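Local coordinates for putative dehydrogenase (Amycolatopsis orientalis, PDB 5A9T), which reduces imines to amines as an NADPH-dependent imine reductase with a Rossmann-type nucleotide-binding domain, at residues R89-L94 against T114-G119; D57-S62 against E84-R89; L6-A11 against L64-L69. One frame throughout, in Å; residues are numbered along the deposited sequence. Where two conformers were deposited one is given.

Contact 1. Residues R89-L94 against T114-G119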
ATOM      1  N   ARG A  89      15.265  36.924  12.632  1.00 14.62           N
ATOM      2  CA  ARG A  89      14.275  35.909  13.119  1.00 13.72           C
ATOM      3  C   ARG A  89      14.244  34.798  12.158  1.00 12.85           C
ATOM      4  O   ARG A  89      15.058  34.691  11.226  1.00 15.23           O
ATOM      5  CB  ARG A  89      12.916  36.589  13.326  1.00 13.27           C
ATOM      6  CG  ARG A  89      13.008  37.830  14.239  1.00 14.51           C
ATOM      7  CD  ARG A  89      11.671  38.460  14.557  1.00 14.14           C
ATOM      8  NE  ARG A  89      11.897  39.719  15.299  1.00 15.68           N
ATOM      9  CZ  ARG A  89      12.094  39.731  16.602  1.00 16.85           C
ATOM     10  NH1 ARG A  89      11.944  38.725  17.395  1.00 15.14           N
ATOM     11  NH2 ARG A  89      12.506  40.879  17.181  1.00 16.97           N
ATOM     12  N   VAL A  90      13.439  33.764  12.497  1.00 14.16           N
ATOM     13  CA  VAL A  90      13.348  32.474  11.740  1.00 13.17           C
ATOM     14  C   VAL A  90      11.909  32.193  11.452  1.00 14.57           C
ATOM     15  O   VAL A  90      11.068  32.247  12.364  1.00 14.33           O
ATOM     16  CB  VAL A  90      13.991  31.369  12.577  1.00 16.40           C
ATOM     17  CG1 VAL A  90      13.680  30.001  12.021  1.00 19.10           C
ATOM     18  CG2 VAL A  90      15.488  31.640  12.725  1.00 17.13           C
ATOM     19  N   VAL A  91      11.614  31.808  10.214  1.00 13.19           N
ATOM     20  CA  VAL A  91      10.267  31.353   9.782  1.00 13.32           C
ATOM     21  C   VAL A  91      10.343  29.864   9.557  1.00 12.94           C
ATOM     22  O   VAL A  91      11.153  29.387   8.753  1.00 12.99           O
ATOM     23  CB  VAL A  91       9.843  32.105   8.558  1.00 13.52           C
ATOM     24  CG1 VAL A  91       8.644  31.369   7.916  1.00 15.02           C
ATOM     25  CG2 VAL A  91       9.493  33.592   8.882  1.00 15.33           C
ATOM     26  N   VAL A  92       9.454  29.125  10.223  1.00 13.45           N
ATOM     27  CA  VAL A  92       9.139  27.738   9.940  1.00 13.31           C
ATOM     28  C   VAL A  92       7.772  27.741   9.322  1.00 13.36           C
ATOM     29  O   VAL A  92       6.760  27.986  10.009  1.00 14.07           O
ATOM     30  CB  VAL A  92       9.233  26.885  11.164  1.00 13.64           C
ATOM     31  CG1 VAL A  92       8.877  25.421  10.857  1.00 16.21           C
ATOM     32  CG2 VAL A  92      10.600  26.902  11.778  1.00 17.24           C
ATOM     33  N   ASN A  93       7.714  27.522   7.993  1.00 13.90           N
ATOM     34  CA  ASN A  93       6.507  27.564   7.243  1.00 14.72           C
ATOM     35  C   ASN A  93       5.923  26.183   7.070  1.00 15.12           C
ATOM     36  O   ASN A  93       6.519  25.389   6.359  1.00 15.58           O
ATOM     37  CB  ASN A  93       6.799  28.152   5.880  1.00 16.63           C
ATOM     38  CG  ASN A  93       5.519  28.442   5.086  1.00 19.14           C
ATOM     39  OD1 ASN A  93       4.408  28.137   5.495  1.00 20.14           O
ATOM     40  ND2 ASN A  93       5.699  29.067   3.856  1.00 21.15           N
ATOM     41  N   LEU A  94       4.734  26.002   7.637  1.00 15.34           N
ATOM     42  CA  LEU A  94       4.079  24.658   7.633  1.00 16.34           C
ATOM     43  C   LEU A  94       2.951  24.618   6.651  1.00 18.38           C
ATOM     44  O   LEU A  94       2.189  23.613   6.656  1.00 19.36           O
ATOM     45  CB  LEU A  94       3.718  24.272   9.011  1.00 15.61           C
ATOM     46  CG  LEU A  94       4.846  24.153   9.996  1.00 17.95           C
ATOM     47  CD1 LEU A  94       4.388  23.807  11.398  1.00 18.83           C
ATOM     48  CD2 LEU A  94       5.912  23.137   9.559  1.00 19.44           C
ATOM     49  N   THR A 114      16.168  36.661   7.187  1.00 18.14           N
ATOM     50  CA  THR A 114      15.376  35.728   8.032  1.00 15.48           C
ATOM     51  C   THR A 114      15.694  34.301   7.678  1.00 15.33           C
ATOM     52  O   THR A 114      15.798  33.956   6.510  1.00 17.42           O
ATOM     53  CB  THR A 114      13.909  36.000   7.697  1.00 16.49           C
ATOM     54  OG1 THR A 114      13.587  37.429   7.933  1.00 17.91           O
ATOM     55  CG2 THR A 114      12.978  35.131   8.586  1.00 17.12           C
ATOM     56  N   GLY A 115      15.894  33.466   8.666  1.00 15.16           N
ATOM     57  CA  GLY A 115      16.152  32.019   8.429  1.00 15.49           C
ATOM     58  C   GLY A 115      14.857  31.363   8.023  1.00 15.47           C
ATOM     59  O   GLY A 115      13.759  31.867   8.349  1.00 16.14           O
ATOM     60  N   TYR A 116      14.994  30.249   7.318  1.00 14.93           N
ATOM     61  CA  TYR A 116      13.808  29.655   6.760  1.00 14.63           C
ATOM     62  C   TYR A 116      13.856  28.150   6.766  1.00 16.00           C
ATOM     63  O   TYR A 116      14.859  27.591   6.315  1.00 17.35           O
ATOM     64  CB  TYR A 116      13.574  30.153   5.311  1.00 16.88           C
ATOM     65  CG  TYR A 116      12.290  29.721   4.747  1.00 15.49           C
ATOM     66  CD1 TYR A 116      11.056  30.401   4.964  1.00 15.25           C
ATOM     67  CD2 TYR A 116      12.225  28.526   3.967  1.00 17.07           C
ATOM     68  CE1 TYR A 116       9.827  29.917   4.465  1.00 17.46           C
ATOM     69  CE2 TYR A 116      10.987  28.120   3.457  1.00 15.48           C
ATOM     70  CZ  TYR A 116       9.877  28.717   3.657  1.00 15.47           C
ATOM     71  OH  TYR A 116       8.585  28.393   3.213  1.00 17.63           O
ATOM     72  N   LEU A 117      12.808  27.510   7.237  1.00 15.61           N
ATOM     73  CA  LEU A 117      12.630  26.048   7.113  1.00 16.77           C
ATOM     74  C   LEU A 117      11.195  25.843   6.649  1.00 16.03           C
ATOM     75  O   LEU A 117      10.252  26.469   7.124  1.00 16.58           O
ATOM     76  CB  LEU A 117      13.018  25.408   8.506  1.00 18.00           C
ATOM     77  CG  LEU A 117      13.136  23.953   8.584  1.00 21.66           C
ATOM     78  CD1 LEU A 117      14.332  23.490   7.746  1.00 20.27           C
ATOM     79  CD2 LEU A 117      13.176  23.545  10.041  1.00 19.73           C
ATOM     80  N   ASP A 118      11.000  24.900   5.698  1.00 16.11           N
ATOM     81  CA  ASP A 118       9.675  24.566   5.212  1.00 16.12           C
ATOM     82  C   ASP A 118       9.322  23.180   5.836  1.00 15.13           C
ATOM     83  O   ASP A 118      10.209  22.312   5.980  1.00 18.36           O
ATOM     84  CB  ASP A 118       9.700  24.467   3.675  1.00 19.15           C
ATOM     85  CG  ASP A 118       8.339  24.748   3.106  1.00 21.83           C
ATOM     86  OD1 ASP A 118       7.770  25.916   3.054  1.00 21.88           O
ATOM     87  OD2 ASP A 118       7.601  23.731   2.786  1.00 22.79           O
ATOM     88  N   GLY A 119       8.064  23.035   6.218  1.00 15.84           N
ATOM     89  CA  GLY A 119       7.709  21.751   6.767  1.00 15.68           C
ATOM     90  C   GLY A 119       6.362  21.282   6.297  1.00 15.97           C
ATOM     91  O   GLY A 119       5.451  22.082   6.022  1.00 17.77           O
TER
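Val91 gives its N-H to Gly115 O at 2.8 Å, and Leu117 N returns a bond to Val91 O. Strands 90-93 and 115-119 thus run parallel. Asn93 repeats the pattern, donating to Leu117 O and accepting from Gly119 N. Gly115 N bonds to Arg89 O at 3.0 Å and opens the ladder. The alpha hydrogens of Tyr116 and Val92 add CA-H...O contacts to Val91 O and Leu117 O.

The polar side chains form a short chain over the face that carries Val91, Tyr116 and Asn93. Asn93 ND2 donates to Tyr116 OH at 3.0 Å, a bent bond of 141°. Tyr116 OH in turn donates a hydrogen bond at 2.6 Å to Asp118 OD1, which accepts it on its anti lone pair. The two bonds probably fix the hydroxyl's rotation. The amide stands almost upright to the ring, with the planes 84° apart. Asp118 OD1 is also bonded to Ser96 OG, and Asn93 OD1 to Asn95 N. Asn95 is an NADP+ binding residue.

The two strands and the intervening helix 99-111 make a beta-alpha-beta unit of the Rossmann-type domain. The helix covers Tyr116 through Ala105, Leu106 and Ala109.

Apolar contacts fill the same face. Tyr116 points CG anti to its N (chi1 -173°), which brings the ring obliquely across Val91, where CE1 lies 3.9 Å from Val91 CG1. Val91 CG2 meets Thr114 CG2 at 3.8 Å. On the reverse face Val92 CG2 touches Leu117 CB, and helix 141-152 packs on Leu117 and Val90. Past the strand end, Leu94 CD2 rests 3.6 Å from Gly119 CA.

Contact 2. Residues D57-S62 against E84-R89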
ATOM      1  N   ASP A  57       3.910  43.184  16.071  1.00 19.63           N
ATOM      2  CA  ASP A  57       4.096  42.786  17.442  0.70 20.02           C
ATOM      3  C   ASP A  57       4.232  41.271  17.572  1.00 19.10           C
ATOM      4  O   ASP A  57       5.045  40.767  18.348  1.00 20.07           O
ATOM      5  CB  ASP A  57       2.948  43.287  18.307  0.70 21.91           C
ATOM      6  CG  ASP A  57       2.843  44.829  18.359  0.70 24.62           C
ATOM      7  OD1 ASP A  57       3.867  45.556  18.319  0.70 28.74           O
ATOM      8  OD2 ASP A  57       1.673  45.293  18.462  0.70 27.41           O
ATOM      9  N   ALA A  58       3.468  40.495  16.800  1.00 16.94           N
ATOM     10  CA  ALA A  58       3.600  39.060  16.869  1.00 17.01           C
ATOM     11  C   ALA A  58       4.993  38.594  16.437  1.00 17.18           C
ATOM     12  O   ALA A  58       5.611  37.799  17.098  1.00 16.74           O
ATOM     13  CB  ALA A  58       2.594  38.400  15.967  1.00 19.08           C
ATOM     14  N   VAL A  59       5.459  39.128  15.327  1.00 15.82           N
ATOM     15  CA  VAL A  59       6.822  38.801  14.824  1.00 16.54           C
ATOM     16  C   VAL A  59       7.879  39.219  15.863  1.00 16.74           C
ATOM     17  O   VAL A  59       8.912  38.486  16.078  1.00 16.58           O
ATOM     18  CB  VAL A  59       7.035  39.514  13.461  1.00 17.73           C
ATOM     19  CG1 VAL A  59       8.476  39.540  12.995  1.00 21.32           C
ATOM     20  CG2 VAL A  59       6.194  38.761  12.409  1.00 18.45           C
ATOM     21  N   SER A  60       7.715  40.421  16.445  1.00 15.84           N
ATOM     22  CA  SER A  60       8.737  40.939  17.357  0.50 15.22           C
ATOM     23  C   SER A  60       8.819  40.183  18.691  1.00 15.78           C
ATOM     24  O   SER A  60       9.778  40.350  19.466  1.00 17.12           O
ATOM     25  CB  SER A  60       8.503  42.459  17.591  0.50 15.20           C
ATOM     26  OG  SER A  60       8.553  43.201  16.401  0.50 12.88           O
ATOM     27  N   ALA A  61       7.813  39.342  19.025  1.00 16.38           N
ATOM     28  CA  ALA A  61       7.719  38.657  20.306  1.00 17.64           C
ATOM     29  C   ALA A  61       8.721  37.513  20.442  1.00 15.15           C
ATOM     30  O   ALA A  61       9.038  37.070  21.550  1.00 17.12           O
ATOM     31  CB  ALA A  61       6.320  38.107  20.564  1.00 19.53           C
ATOM     32  N   SER A  62       9.105  36.936  19.296  1.00 14.68           N
ATOM     33  CA  SER A  62       9.808  35.671  19.271  1.00 15.15           C
ATOM     34  C   SER A  62      10.804  35.646  18.143  1.00 15.02           C
ATOM     35  O   SER A  62      10.575  36.230  17.142  1.00 16.41           O
ATOM     36  CB  SER A  62       8.848  34.445  19.097  1.00 15.08           C
ATOM     37  OG  SER A  62       7.681  34.590  19.921  1.00 16.27           O
ATOM     38  N   GLU A  84      10.761  44.775   8.350  1.00 24.35           N
ATOM     39  CA  GLU A  84      11.959  45.133   9.116  1.00 26.24           C
ATOM     40  C   GLU A  84      12.159  44.220  10.349  1.00 22.10           C
ATOM     41  O   GLU A  84      13.319  43.757  10.651  1.00 21.63           O
ATOM     42  CB  GLU A  84      11.859  46.619   9.500  1.00 31.39           C
ATOM     43  CG  GLU A  84      12.022  47.610   8.323  1.00 34.55           C
ATOM     44  N   ALA A  85      11.046  43.948  11.055  1.00 18.70           N
ATOM     45  CA  ALA A  85      11.102  43.132  12.214  1.00 16.40           C
ATOM     46  C   ALA A  85      11.551  41.734  11.956  1.00 17.58           C
ATOM     47  O   ALA A  85      11.999  41.065  12.852  1.00 17.24           O
ATOM     48  CB  ALA A  85       9.819  43.170  12.971  1.00 18.58           C
ATOM     49  N   LEU A  86      11.381  41.226  10.732  1.00 16.87           N
ATOM     50  CA  LEU A  86      11.738  39.877  10.408  1.00 16.76           C
ATOM     51  C   LEU A  86      13.256  39.612  10.396  1.00 16.89           C
ATOM     52  O   LEU A  86      13.679  38.496  10.518  1.00 16.15           O
ATOM     53  CB  LEU A  86      11.197  39.469   9.038  1.00 18.25           C
ATOM     54  CG  LEU A  86       9.678  39.234   9.042  1.00 21.00           C
ATOM     55  CD1 LEU A  86       9.099  39.395   7.630  1.00 23.48           C
ATOM     56  CD2 LEU A  86       9.469  37.892   9.652  1.00 21.39           C
ATOM     57  N   ARG A  87      14.094  40.690  10.213  1.00 16.75           N
ATOM     58  CA  ARG A  87      15.533  40.478  10.240  1.00 16.86           C
ATOM     59  C   ARG A  87      16.013  39.860  11.538  1.00 15.54           C
ATOM     60  O   ARG A  87      15.635  40.306  12.622  1.00 17.31           O
ATOM     61  CB  ARG A  87      16.259  41.831  10.035  1.00 19.38           C
ATOM     62  CG  ARG A  87      17.738  41.656   9.812  1.00 21.80           C
ATOM     63  CD  ARG A  87      18.386  43.023   9.439  1.00 24.86           C
ATOM     64  NE  ARG A  87      17.868  43.456   8.112  1.00 29.38           N
ATOM     65  CZ  ARG A  87      18.205  42.956   6.930  1.00 31.18           C
ATOM     66  NH1 ARG A  87      19.029  41.924   6.767  1.00 32.02           N
ATOM     67  NH2 ARG A  87      17.562  43.421   5.847  1.00 40.62           N
ATOM     68  N   GLY A  88      16.809  38.822  11.442  1.00 15.59           N
ATOM     69  CA  GLY A  88      17.270  38.151  12.562  1.00 16.11           C
ATOM     70  C   GLY A  88      16.387  37.200  13.278  1.00 15.65           C
ATOM     71  O   GLY A  88      16.669  36.744  14.376  1.00 15.21           O
ATOM     72  N   ARG A  89      15.265  36.924  12.632  1.00 14.62           N
ATOM     73  CA  ARG A  89      14.275  35.909  13.119  1.00 13.72           C
ATOM     74  C   ARG A  89      14.244  34.798  12.158  1.00 12.85           C
ATOM     75  O   ARG A  89      15.058  34.691  11.226  1.00 15.23           O
ATOM     76  CB  ARG A  89      12.916  36.589  13.326  1.00 13.27           C
ATOM     77  CG  ARG A  89      13.008  37.830  14.239  1.00 14.51           C
ATOM     78  CD  ARG A  89      11.671  38.460  14.557  1.00 14.14           C
ATOM     79  NE  ARG A  89      11.897  39.719  15.299  1.00 15.68           N
ATOM     80  CZ  ARG A  89      12.094  39.731  16.602  1.00 16.85           C
ATOM     81  NH1 ARG A  89      11.944  38.725  17.395  1.00 15.14           N
ATOM     82  NH2 ARG A  89      12.506  40.879  17.181  1.00 16.97           N
TER
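The guanidinium of Arg89 lies with one face against Val59 and Ser60. Ser60 CA sits over the centre of that face, 3.6 Å from the plane, and Val59 O is on the same face. Val59 O is 3.3 Å from Arg89 NE, but the angle is too poor for a hydrogen bond. The edge does the bonding. Arg89 NH1 donates to Ser62 O at 2.9 Å, close to the guanidinium plane but well above the plane of the carbonyl. Arg89 NE donates to Ala85 O at 2.8 Å, almost exactly in the guanidinium plane. These two in-plane bonds fix how the group is turned.

The aliphatic part of the arginine runs extended from CG to NE, which carries the head to Ser60 and Ser62. Its CD packs 3.7 Å from Val59 CG1. The same methyl meets Ala85 CB and Leu86 CD2, each at 3.9 Å. Two turns shape the loop, type I from Glu84 to Arg87 and type II from Leu86 to Arg89.

Replacing Arg89 with a leucine would probably leave Ser62 O and Ala85 O without these donors and weaken the hold between the loop and residues 57-62.

The contact combines two charged-donor bonds of Arg89 with apolar packing round Val59. One arginine serves carbonyls of both segments, and the nearby carbonyl oxygens probably favour its positive charge.

Contact 3. Residues L6-A11 against L64-L69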
ATOM      1  N   LEU A   6      10.625  29.411  26.500  1.00 32.36           N
ATOM      2  CA  LEU A   6      11.257  29.787  25.197  1.00 30.32           C
ATOM      3  C   LEU A   6      10.105  30.428  24.386  1.00 24.05           C
ATOM      4  O   LEU A   6       9.007  29.815  24.296  1.00 30.22           O
ATOM      5  CB  LEU A   6      11.635  28.483  24.563  1.00 34.51           C
ATOM      6  CG  LEU A   6      12.418  28.543  23.196  1.00 39.39           C
ATOM      7  CD1 LEU A   6      11.659  28.515  21.870  1.00 43.41           C
ATOM      8  CD2 LEU A   6      13.317  29.709  23.176  1.00 39.95           C
ATOM      9  N   PRO A   7      10.231  31.665  23.879  1.00 17.80           N
ATOM     10  CA  PRO A   7       9.113  32.279  23.246  1.00 17.43           C
ATOM     11  C   PRO A   7       8.948  31.685  21.787  1.00 16.83           C
ATOM     12  O   PRO A   7       9.931  31.392  21.109  1.00 17.46           O
ATOM     13  CB  PRO A   7       9.520  33.758  23.168  1.00 17.84           C
ATOM     14  CG  PRO A   7      10.962  33.744  23.183  1.00 19.04           C
ATOM     15  CD  PRO A   7      11.352  32.627  24.094  1.00 18.39           C
ATOM     16  N   VAL A   8       7.715  31.506  21.370  1.00 16.65           N
ATOM     17  CA  VAL A   8       7.436  31.099  20.028  1.00 15.40           C
ATOM     18  C   VAL A   8       6.199  31.859  19.574  1.00 15.22           C
ATOM     19  O   VAL A   8       5.288  32.061  20.387  1.00 16.71           O
ATOM     20  CB  VAL A   8       7.110  29.593  19.920  1.00 17.37           C
ATOM     21  CG1 VAL A   8       6.866  29.264  18.439  1.00 17.30           C
ATOM     22  CG2 VAL A   8       8.168  28.762  20.576  1.00 19.68           C
ATOM     23  N   THR A   9       6.125  32.296  18.327  1.00 14.09           N
ATOM     24  CA  THR A   9       4.968  32.878  17.774  1.00 14.30           C
ATOM     25  C   THR A   9       4.337  31.887  16.806  1.00 16.02           C
ATOM     26  O   THR A   9       5.049  31.319  15.958  1.00 15.30           O
ATOM     27  CB  THR A   9       5.321  34.165  17.067  1.00 16.14           C
ATOM     28  OG1 THR A   9       5.717  35.163  18.023  1.00 16.84           O
ATOM     29  CG2 THR A   9       4.171  34.725  16.284  1.00 17.31           C
ATOM     30  N   VAL A  10       3.018  31.787  16.810  1.00 15.18           N
ATOM     31  CA  VAL A  10       2.266  31.065  15.776  1.00 14.93           C
ATOM     32  C   VAL A  10       1.415  32.048  15.034  1.00 16.27           C
ATOM     33  O   VAL A  10       0.553  32.744  15.644  1.00 16.52           O
ATOM     34  CB  VAL A  10       1.420  29.958  16.415  1.00 15.43           C
ATOM     35  CG1 VAL A  10       0.578  29.290  15.316  1.00 16.93           C
ATOM     36  CG2 VAL A  10       2.260  28.954  17.145  1.00 17.17           C
ATOM     37  N   ALA A  11       1.613  32.185  13.735  1.00 15.57           N
ATOM     38  CA  ALA A  11       0.833  32.990  12.869  1.00 15.32           C
ATOM     39  C   ALA A  11      -0.080  32.150  11.998  1.00 17.66           C
ATOM     40  O   ALA A  11       0.371  31.400  11.134  1.00 17.41           O
ATOM     41  CB  ALA A  11       1.722  33.845  11.987  1.00 17.18           C
ATOM     42  N   LEU A  64      11.544  32.514  16.898  1.00 14.04           N
ATOM     43  CA  LEU A  64      10.932  31.394  16.154  1.00 13.73           C
ATOM     44  C   LEU A  64       9.499  31.719  15.821  1.00 13.32           C
ATOM     45  O   LEU A  64       8.664  31.930  16.704  1.00 14.82           O
ATOM     46  CB  LEU A  64      11.010  30.108  17.005  1.00 14.15           C
ATOM     47  CG  LEU A  64      10.341  28.897  16.285  1.00 15.47           C
ATOM     48  CD1 LEU A  64      11.032  28.561  15.029  1.00 16.92           C
ATOM     49  CD2 LEU A  64      10.317  27.757  17.266  1.00 16.24           C
ATOM     50  N   LEU A  65       9.241  31.835  14.521  1.00 12.84           N
ATOM     51  CA  LEU A  65       7.921  32.193  13.964  1.00 12.83           C
ATOM     52  C   LEU A  65       7.423  30.958  13.217  1.00 13.51           C
ATOM     53  O   LEU A  65       7.956  30.614  12.170  1.00 14.78           O
ATOM     54  CB  LEU A  65       7.989  33.353  13.027  1.00 15.02           C
ATOM     55  CG  LEU A  65       8.792  34.540  13.578  1.00 17.32           C
ATOM     56  CD1 LEU A  65       9.063  35.598  12.477  1.00 19.40           C
ATOM     57  CD2 LEU A  65       8.196  35.200  14.840  1.00 17.95           C
ATOM     58  N   VAL A  66       6.402  30.306  13.748  1.00 12.67           N
ATOM     59  CA  VAL A  66       5.738  29.148  13.130  1.00 12.74           C
ATOM     60  C   VAL A  66       4.556  29.577  12.338  1.00 13.37           C
ATOM     61  O   VAL A  66       3.648  30.256  12.942  1.00 14.99           O
ATOM     62  CB  VAL A  66       5.338  28.159  14.217  1.00 14.78           C
ATOM     63  CG1 VAL A  66       4.596  26.972  13.621  1.00 17.93           C
ATOM     64  CG2 VAL A  66       6.558  27.584  14.919  1.00 15.24           C
ATOM     65  N   VAL A  67       4.586  29.490  11.011  1.00 13.79           N
ATOM     66  CA  VAL A  67       3.591  30.108  10.150  1.00 14.54           C
ATOM     67  C   VAL A  67       2.705  28.980   9.575  1.00 16.06           C
ATOM     68  O   VAL A  67       3.244  28.026   8.980  1.00 17.32           O
ATOM     69  CB  VAL A  67       4.236  30.965   9.105  1.00 14.89           C
ATOM     70  CG1 VAL A  67       3.158  31.600   8.228  1.00 17.29           C
ATOM     71  CG2 VAL A  67       5.079  32.055   9.705  1.00 15.76           C
ATOM     72  N   CYS A  68       1.374  29.129   9.675  1.00 15.16           N
ATOM     73  CA  CYS A  68       0.427  28.151   9.123  1.00 16.10           C
ATOM     74  C   CYS A  68      -0.806  28.926   8.648  1.00 17.71           C
ATOM     75  O   CYS A  68      -1.863  28.967   9.314  1.00 18.92           O
ATOM     76  CB  CYS A  68       0.152  27.109  10.169  1.00 15.83           C
ATOM     77  SG  CYS A  68      -0.712  25.662   9.484  1.00 22.72           S
ATOM     78  N   LEU A  69      -0.624  29.568   7.488  1.00 19.23           N
ATOM     79  CA  LEU A  69      -1.673  30.499   6.948  1.00 19.84           C
ATOM     80  C   LEU A  69      -2.676  29.686   6.186  1.00 20.88           C
ATOM     81  O   LEU A  69      -2.426  28.579   5.787  1.00 22.99           O
ATOM     82  CB  LEU A  69      -1.041  31.541   6.061  1.00 18.76           C
ATOM     83  CG  LEU A  69      -0.016  32.483   6.728  1.00 19.88           C
ATOM     84  CD1 LEU A  69       0.666  33.246   5.606  1.00 21.85           C
ATOM     85  CD2 LEU A  69      -0.551  33.412   7.723  1.00 22.60           C
TER
HETATM   86  O   HOH W   1      12.020  32.479  19.821  1.00 16.46           O
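Thr9 and Ala11 each use both N-H and C=O to bond to segment 64-69, in parallel register. This pairs the central strands of a Rossmann-type nucleotide-binding fold. Thr9 N donates to Leu64 O at 3.0 Å, and Val66 N to Thr9 O at 2.8 Å. Ala11 N then reaches Val66 O, and Cys68 N reaches Ala11 O. All four bonds are nearly straight.

Side chains pack over both faces. On one, Val8 CG1 touches Leu64 CD2 and Val66 CG2, each at 3.9 Å. Val8 puts CG1 anti to its backbone N (chi1 -179°), beside its carbonyl, and from there it meets both partners. On the other face Leu65 CD2 lies 3.8 Å from Thr9 CB.

Further out, helix 15-26 covers Val8 and Val10 through Leu24. Strand 30-34 bonds to the far edge of strand 7-11. Thr9 OG1 is hydrogen-bonded to Ser62 OG and Ala58 O. Cys68 touches Met16, an NADP+-binding residue. Met16 lies between Gly14 and Gly17, which also bind NADP+, and this fits a GxGxxG motif after strand 7-11. At the opposite end a water extends the pairing: it donates to Pro7 O at 2.7 Å and accepts from Leu64 N at 3.0 Å.

All three contacts lie in the N-terminal NAD-binding domain. Contacts 1 and 3 belong to one sheet, with centres about 9 Å apart. Strand 64-67 is the neighbour of strand 90-93, so 7-11, 64-67, 90-93 and 115-121 follow one another across the sheet. Backbone bonds between Val67 and both Val92 and Leu94 join the two contacts. Contact 2 lies at the N-terminal end of these strands, its centre about 12 Å from that of contact 1 and 10 Å from that of contact 3. It ends at Arg89, where contact 1 begins, and its segments alternate with those of contact 3. Contact 3 closes before contact 1 opens. The strands' carboxyl ends face the NADP+ residues Met16 and Asn95.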